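Local coordinates for protein multicopper oxidase (Pseudomonas thermotolerans, PDB 6VOW) that probably oxidises phenolic or similar substrates at one copper site and passes the electrons to a copper cluster that reduces dioxygen to water, as laccases do, at residues W78-F83 with D122-T127; H38-I43 with V69-R74. All blocks are in the same frame, centred on the assembly; numbering follows the deposited sequence.

How the interactions relate
From the N terminus, 38-43 comes first and meets 69-74, so interaction 2 closes a loop that contains strand 57-62. A short turn then leads to 78-83, which pairs with 122-127 in interaction 1 and closes a second loop, the one carrying the copper-cluster ligands His-94 and His-96. The two loops follow in series, neither nested nor crossed. Interaction 1 lies within one sheet, whereas interaction 2 spans the two sheets of a cupredoxin-type beta sandwich. Strands 37-49 and 78-85 are parallel neighbours, so the contacts adjoin: Asp-39 forms a salt bridge with Arg-80, and Leu-42 N probably bonds to Arg-82 O.

Interaction 1. Residues W78-F83 with D122-T127; sequences WLRVRF and DYVFKT
Leu-79 and Phe-125, like Val-81 and Tyr-123, form hydrogen-bonded pairs of an antiparallel ladder. Leu-79 N reaches Phe-125 O at 2.7 Å, and Phe-125 N returns to Leu-79 O at 2.9 Å; Val-81 and Tyr-123 exchange a like pair of N-H...O bonds.

On the face of Leu-79 the contacts are apolar. Its CB lies over the Phe-125 ring and its CD2 is 3.6 Å from Phe-125 CZ, while Phe-83 CB meets the edge of the Tyr-123 ring. Both Tyr-123 and Phe-125 also meet Trp-95, which lies in the sequence between the copper ligands His-94 and His-96.

On the other face, Lys-126 CG sits 3.5 Å from the centroid of the six-membered ring of Trp-78, a CH-pi contact. Bends at chi3 (79°) and chi4 bring NZ to an off-centre cation-pi position by the five-membered ring, and NZ also bonds to Gly-76 O. An alanine in place of Trp-78 removes the indole face under the lysine chain, which is then likely to turn more freely.

In the salt bridge of Arg-82 and Asp-122, OD1 lies near the guanidinium plane and takes NE on its syn side, 2.7 Å away and 23° out of the carboxylate plane. The chemistry thus divides by face: Leu-79, Val-81, Tyr-123 and Phe-125 turn into the sandwich, while Trp-78 lies with charged chains on the outer face.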
loop_
_atom_site.group_PDB
_atom_site.type_symbol
_atom_site.label_atom_id
_atom_site.label_comp_id
_atom_site.label_asym_id
_atom_site.label_seq_id
_atom_site.Cartn_x
_atom_site.Cartn_y
_atom_site.Cartn_z
ATOM N N TRP A 78 -6.896 -19.462 3.440
ATOM C CA TRP A 78 -7.018 -18.730 4.729
ATOM C C TRP A 78 -5.689 -18.309 5.125
ATOM O O TRP A 78 -4.744 -19.102 5.027
ATOM C CB TRP A 78 -7.591 -19.551 5.892
ATOM C CG TRP A 78 -9.042 -19.847 5.793
ATOM C CD1 TRP A 78 -9.570 -20.936 5.223
ATOM C CD2 TRP A 78 -10.139 -19.096 6.286
ATOM N NE1 TRP A 78 -10.918 -20.900 5.263
ATOM C CE2 TRP A 78 -11.303 -19.794 5.946
ATOM C CE3 TRP A 78 -10.265 -17.894 6.970
ATOM C CZ2 TRP A 78 -12.574 -19.331 6.264
ATOM C CZ3 TRP A 78 -11.491 -17.451 7.279
ATOM C CH2 TRP A 78 -12.640 -18.152 6.937
ATOM N N LEU A 79 -5.611 -17.029 5.551
ATOM C CA LEU A 79 -4.407 -16.463 6.090
ATOM C C LEU A 79 -4.706 -16.396 7.542
ATOM O O LEU A 79 -5.722 -15.796 7.858
ATOM C CB LEU A 79 -4.161 -15.021 5.543
ATOM C CG LEU A 79 -2.946 -14.355 6.158
ATOM C CD1 LEU A 79 -1.810 -15.280 6.073
ATOM C CD2 LEU A 79 -2.577 -13.110 5.390
ATOM N N ARG A 80 -3.836 -16.955 8.393
ATOM C CA ARG A 80 -4.045 -16.964 9.862
ATOM C C ARG A 80 -2.806 -16.446 10.497
ATOM O O ARG A 80 -1.706 -17.009 10.323
ATOM C CB ARG A 80 -4.337 -18.380 10.372
ATOM C CG ARG A 80 -4.793 -18.473 11.830
ATOM C CD ARG A 80 -5.605 -19.742 12.124
ATOM N NE ARG A 80 -4.804 -20.955 11.937
ATOM C CZ ARG A 80 -5.319 -22.175 11.934
ATOM N NH1 ARG A 80 -6.589 -22.338 12.092
ATOM N NH2 ARG A 80 -4.559 -23.217 11.750
ATOM N N VAL A 81 -2.949 -15.318 11.178
ATOM C CA VAL A 81 -1.779 -14.667 11.750
ATOM C C VAL A 81 -2.076 -14.406 13.197
ATOM O O VAL A 81 -2.987 -13.662 13.529
ATOM C CB VAL A 81 -1.444 -13.337 11.096
ATOM C CG1 VAL A 81 -0.204 -12.778 11.823
ATOM C CG2 VAL A 81 -1.211 -13.549 9.605
ATOM N N ARG A 82 -1.297 -15.075 14.028
ATOM C CA ARG A 82 -1.244 -14.860 15.465
ATOM C C ARG A 82 -0.342 -13.646 15.654
ATOM O O ARG A 82 0.883 -13.753 15.601
ATOM C CB ARG A 82 -0.721 -16.144 16.129
ATOM C CG ARG A 82 -0.267 -16.060 17.565
ATOM C CD ARG A 82 -1.402 -15.773 18.456
ATOM N NE ARG A 82 -2.363 -16.887 18.624
ATOM C CZ ARG A 82 -2.248 -17.877 19.493
ATOM N NH1 ARG A 82 -1.165 -18.032 20.251
ATOM N NH2 ARG A 82 -3.225 -18.747 19.564
ATOM N N PHE A 83 -1.001 -12.470 15.783
ATOM C CA PHE A 83 -0.289 -11.287 16.005
ATOM C C PHE A 83 -0.057 -11.007 17.510
ATOM O O PHE A 83 -0.939 -10.967 18.305
ATOM C CB PHE A 83 -0.919 -10.089 15.349
ATOM C CG PHE A 83 -0.295 -8.832 15.818
ATOM C CD1 PHE A 83 1.071 -8.595 15.580
ATOM C CD2 PHE A 83 -1.015 -7.900 16.479
ATOM C CE1 PHE A 83 1.667 -7.388 16.001
ATOM C CE2 PHE A 83 -0.419 -6.687 16.924
ATOM C CZ PHE A 83 0.898 -6.450 16.677
ATOM N N ASP A 122 -5.604 -12.813 16.726
ATOM C CA ASP A 122 -5.534 -13.794 15.658
ATOM C C ASP A 122 -6.296 -13.227 14.498
ATOM O O ASP A 122 -7.542 -13.187 14.537
ATOM C CB ASP A 122 -6.154 -15.064 16.124
ATOM C CG ASP A 122 -5.210 -15.951 16.893
ATOM O OD1 ASP A 122 -4.009 -15.988 16.613
ATOM O OD2 ASP A 122 -5.689 -16.691 17.757
ATOM N N TYR A 123 -5.548 -12.802 13.463
ATOM C CA TYR A 123 -6.183 -12.330 12.220
ATOM C C TYR A 123 -6.318 -13.547 11.358
ATOM O O TYR A 123 -5.328 -14.119 10.995
ATOM C CB TYR A 123 -5.402 -11.212 11.479
ATOM C CG TYR A 123 -5.266 -9.936 12.317
ATOM C CD1 TYR A 123 -6.214 -8.953 12.276
ATOM C CD2 TYR A 123 -4.156 -9.727 13.115
ATOM C CE1 TYR A 123 -6.105 -7.801 13.036
ATOM C CE2 TYR A 123 -4.018 -8.581 13.880
ATOM C CZ TYR A 123 -4.996 -7.632 13.844
ATOM O OH TYR A 123 -4.843 -6.559 14.631
ATOM N N VAL A 124 -7.548 -13.947 11.057
ATOM C CA VAL A 124 -7.870 -15.023 10.111
ATOM C C VAL A 124 -8.802 -14.518 9.047
ATOM O O VAL A 124 -9.916 -14.030 9.370
ATOM C CB VAL A 124 -8.704 -16.219 10.722
ATOM C CG1 VAL A 124 -8.232 -17.527 10.122
ATOM C CG2 VAL A 124 -8.681 -16.266 12.220
ATOM N N PHE A 125 -8.424 -14.665 7.785
ATOM C CA PHE A 125 -9.375 -14.278 6.723
ATOM C C PHE A 125 -8.919 -14.973 5.462
ATOM O O PHE A 125 -7.767 -15.464 5.372
ATOM C CB PHE A 125 -9.392 -12.767 6.525
ATOM C CG PHE A 125 -8.001 -12.179 6.403
ATOM C CD1 PHE A 125 -7.272 -11.801 7.534
ATOM C CD2 PHE A 125 -7.362 -12.024 5.143
ATOM C CE1 PHE A 125 -5.988 -11.254 7.404
ATOM C CE2 PHE A 125 -6.085 -11.452 5.052
ATOM C CZ PHE A 125 -5.426 -11.064 6.185
ATOM N N LYS A 126 -9.850 -15.132 4.551
ATOM C CA LYS A 126 -9.534 -15.701 3.256
ATOM C C LYS A 126 -9.049 -14.523 2.412
ATOM O O LYS A 126 -9.593 -13.406 2.484
ATOM C CB LYS A 126 -10.788 -16.359 2.596
ATOM C CG LYS A 126 -11.458 -17.497 3.344
ATOM C CD LYS A 126 -12.686 -18.039 2.580
ATOM C CE LYS A 126 -12.292 -18.962 1.439
ATOM N NZ LYS A 126 -11.525 -20.145 1.934
ATOM N N THR A 127 -8.007 -14.810 1.625
ATOM C CA THR A 127 -7.463 -13.955 0.615
ATOM C C THR A 127 -7.954 -14.403 -0.749
ATOM O O THR A 127 -7.394 -15.337 -1.324
ATOM C CB THR A 127 -5.936 -14.032 0.708
ATOM O OG1 THR A 127 -5.512 -15.395 0.541
ATOM C CG2 THR A 127 -5.440 -13.566 2.070
#

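Interaction 2. Residues H38-I43 with V69-R74; sequences HDYELI and VELRCR
The imidazole of His-38 has Cys-73 over one face: SG lies 3.6 Å from the ring centroid, and CA sits above the same ring, offset toward its rim. The Tyr-40 ring is likewise covered on one face, where Leu-71 CG stands 4.1 Å from the centroid, almost straight above it. At the tyrosine edge, in the plane of the ring, comes the carbonyl of Arg-72, whose O is 3.2 Å from CE2. With CG anti to its carbonyl carbon (chi1 -72°), Tyr-40 extends across to the other strand, where its OH accepts a bond of 2.8 Å from Arg-72 N. A water beside that hydroxyl donates to Glu-70 O.

Farther along, Leu-42 CD1 touches Val-69 CG1 at 3.9 Å and its CD2 approaches Leu-71 CD1, branched aliphatic chains that pack along the inside of the sandwich, Leu-42 and Leu-71 being buried. Within 69-74, Arg-72 NH1 forms a salt bridge with Glu-70 OE1 (2.7 Å) and another with Glu-166, while His-38 NE2 is held by Asp-77.

No backbone bonds join the two nearly antiparallel strands, whose segment axes come no closer than 7.8 Å. Side chains therefore join the two sheets of the sandwich: apolar and sulfur-aromatic contacts carry most of the packing, and a tyrosine hydroxyl serves the backbone N-H of a strand at the sheet edge.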
loop_
_atom_site.group_PDB
_atom_site.type_symbol
_atom_site.label_atom_id
_atom_site.label_comp_id
_atom_site.label_asym_id
_atom_site.label_seq_id
_atom_site.Cartn_x
_atom_site.Cartn_y
_atom_site.Cartn_z
ATOM N N HIS A 38 -2.627 -20.758 5.852
ATOM C CA HIS A 38 -1.251 -20.329 5.948
ATOM C C HIS A 38 -1.137 -19.706 7.306
ATOM O O HIS A 38 -1.724 -18.647 7.552
ATOM C CB HIS A 38 -0.978 -19.295 4.870
ATOM C CG HIS A 38 -1.324 -19.745 3.507
ATOM N ND1 HIS A 38 -0.359 -19.963 2.571
ATOM C CD2 HIS A 38 -2.505 -20.049 2.911
ATOM C CE1 HIS A 38 -0.920 -20.373 1.450
ATOM N NE2 HIS A 38 -2.216 -20.456 1.635
ATOM N N ASP A 39 -0.553 -20.453 8.246
ATOM C CA ASP A 39 -0.245 -19.984 9.616
ATOM C C ASP A 39 1.086 -19.245 9.778
ATOM O O ASP A 39 2.176 -19.684 9.328
ATOM C CB ASP A 39 -0.309 -21.108 10.694
ATOM C CG ASP A 39 -1.707 -21.435 11.052
ATOM O OD1 ASP A 39 -2.279 -20.649 11.791
ATOM O OD2 ASP A 39 -2.319 -22.385 10.561
ATOM N N TYR A 40 0.938 -18.100 10.439
ATOM C CA TYR A 40 2.020 -17.232 10.784
ATOM C C TYR A 40 1.808 -16.763 12.231
ATOM O O TYR A 40 0.663 -16.573 12.670
ATOM C CB TYR A 40 2.029 -16.019 9.860
ATOM C CG TYR A 40 2.466 -16.241 8.450
ATOM C CD1 TYR A 40 3.790 -16.320 8.141
ATOM C CD2 TYR A 40 1.557 -16.400 7.431
ATOM C CE1 TYR A 40 4.215 -16.496 6.850
ATOM C CE2 TYR A 40 1.968 -16.581 6.151
ATOM C CZ TYR A 40 3.310 -16.664 5.890
ATOM O OH TYR A 40 3.777 -16.806 4.645
ATOM N N GLU A 41 2.914 -16.706 12.969
ATOM C CA GLU A 41 3.036 -15.996 14.249
ATOM C C GLU A 41 3.839 -14.746 13.919
ATOM O O GLU A 41 5.029 -14.872 13.519
ATOM C CB GLU A 41 3.822 -16.822 15.267
ATOM C CG GLU A 41 3.862 -16.149 16.624
ATOM C CD GLU A 41 4.743 -16.801 17.670
ATOM O OE1 GLU A 41 5.953 -16.995 17.486
ATOM O OE2 GLU A 41 4.217 -17.067 18.731
ATOM N N LEU A 42 3.205 -13.573 14.073
ATOM C CA LEU A 42 3.831 -12.305 13.704
ATOM C C LEU A 42 3.983 -11.454 14.950
ATOM O O LEU A 42 2.988 -11.107 15.584
ATOM C CB LEU A 42 3.029 -11.535 12.676
ATOM C CG LEU A 42 3.782 -10.335 12.069
ATOM C CD1 LEU A 42 5.115 -10.760 11.463
ATOM C CD2 LEU A 42 2.994 -9.613 11.018
ATOM N N ILE A 43 5.222 -11.083 15.280
ATOM C CA ILE A 43 5.538 -10.264 16.483
ATOM C C ILE A 43 6.054 -8.837 16.080
ATOM O O ILE A 43 7.044 -8.717 15.369
ATOM C CB ILE A 43 6.632 -10.997 17.270
ATOM C CG1 ILE A 43 6.145 -12.342 17.809
ATOM C CG2 ILE A 43 7.130 -10.179 18.400
ATOM C CD1 ILE A 43 7.275 -13.221 18.311
ATOM N N VAL A 69 8.712 -8.678 7.870
ATOM C CA VAL A 69 8.750 -9.939 7.177
ATOM C C VAL A 69 7.677 -10.041 6.070
ATOM O O VAL A 69 6.571 -9.439 6.172
ATOM C CB VAL A 69 8.482 -11.042 8.194
ATOM C CG1 VAL A 69 6.999 -11.360 8.157
ATOM C CG2 VAL A 69 9.348 -12.245 7.904
ATOM N N GLU A 70 8.009 -10.772 5.001
ATOM C CA GLU A 70 7.031 -10.983 3.913
ATOM C C GLU A 70 5.950 -12.037 4.319
ATOM O O GLU A 70 6.248 -13.078 4.700
ATOM C CB GLU A 70 7.641 -11.259 2.504
ATOM C CG GLU A 70 6.517 -11.091 1.424
ATOM C CD GLU A 70 6.966 -11.105 -0.058
ATOM O OE1 GLU A 70 6.581 -12.073 -0.721
ATOM O OE2 GLU A 70 7.615 -10.167 -0.604
ATOM N N LEU A 71 4.704 -11.667 4.360
ATOM C CA LEU A 71 3.664 -12.688 4.532
ATOM C C LEU A 71 3.187 -13.224 3.170
ATOM O O LEU A 71 2.900 -12.418 2.205
ATOM C CB LEU A 71 2.511 -12.164 5.347
ATOM C CG LEU A 71 2.511 -12.369 6.855
ATOM C CD1 LEU A 71 3.702 -11.933 7.542
ATOM C CD2 LEU A 71 1.372 -11.594 7.462
ATOM N N ARG A 72 3.127 -14.550 3.037
ATOM C CA ARG A 72 2.542 -15.109 1.756
ATOM C C ARG A 72 1.309 -15.906 2.034
ATOM O O ARG A 72 1.281 -16.645 3.050
ATOM C CB ARG A 72 3.424 -16.111 1.054
ATOM C CG ARG A 72 4.825 -15.744 0.831
ATOM C CD ARG A 72 4.959 -14.785 -0.287
ATOM N NE ARG A 72 4.861 -15.407 -1.589
ATOM C CZ ARG A 72 5.528 -14.991 -2.668
ATOM N NH1 ARG A 72 6.382 -13.955 -2.677
ATOM N NH2 ARG A 72 5.318 -15.636 -3.759
ATOM N N CYS A 73 0.315 -15.733 1.152
ATOM C CA CYS A 73 -0.831 -16.594 1.113
ATOM C C CYS A 73 -1.096 -16.973 -0.343
ATOM O O CYS A 73 -0.297 -16.664 -1.257
ATOM C CB CYS A 73 -2.060 -15.922 1.722
ATOM S SG CYS A 73 -3.441 -17.090 2.282
ATOM N N ARG A 74 -2.171 -17.716 -0.584
ATOM C CA ARG A 74 -2.475 -18.204 -1.934
ATOM C C ARG A 74 -3.879 -17.877 -2.037
ATOM O O ARG A 74 -4.569 -17.939 -1.001
ATOM C CB ARG A 74 -2.227 -19.734 -1.990
ATOM C CG ARG A 74 -2.918 -20.545 -3.080
ATOM C CD ARG A 74 -1.958 -20.871 -4.187
ATOM N NE ARG A 74 -0.734 -21.453 -3.646
ATOM C CZ ARG A 74 0.438 -21.477 -4.280
ATOM N NH1 ARG A 74 0.586 -20.932 -5.489
ATOM N NH2 ARG A 74 1.492 -22.034 -3.697
HETATM O O HOH W 1 6.167 -15.995 4.338
#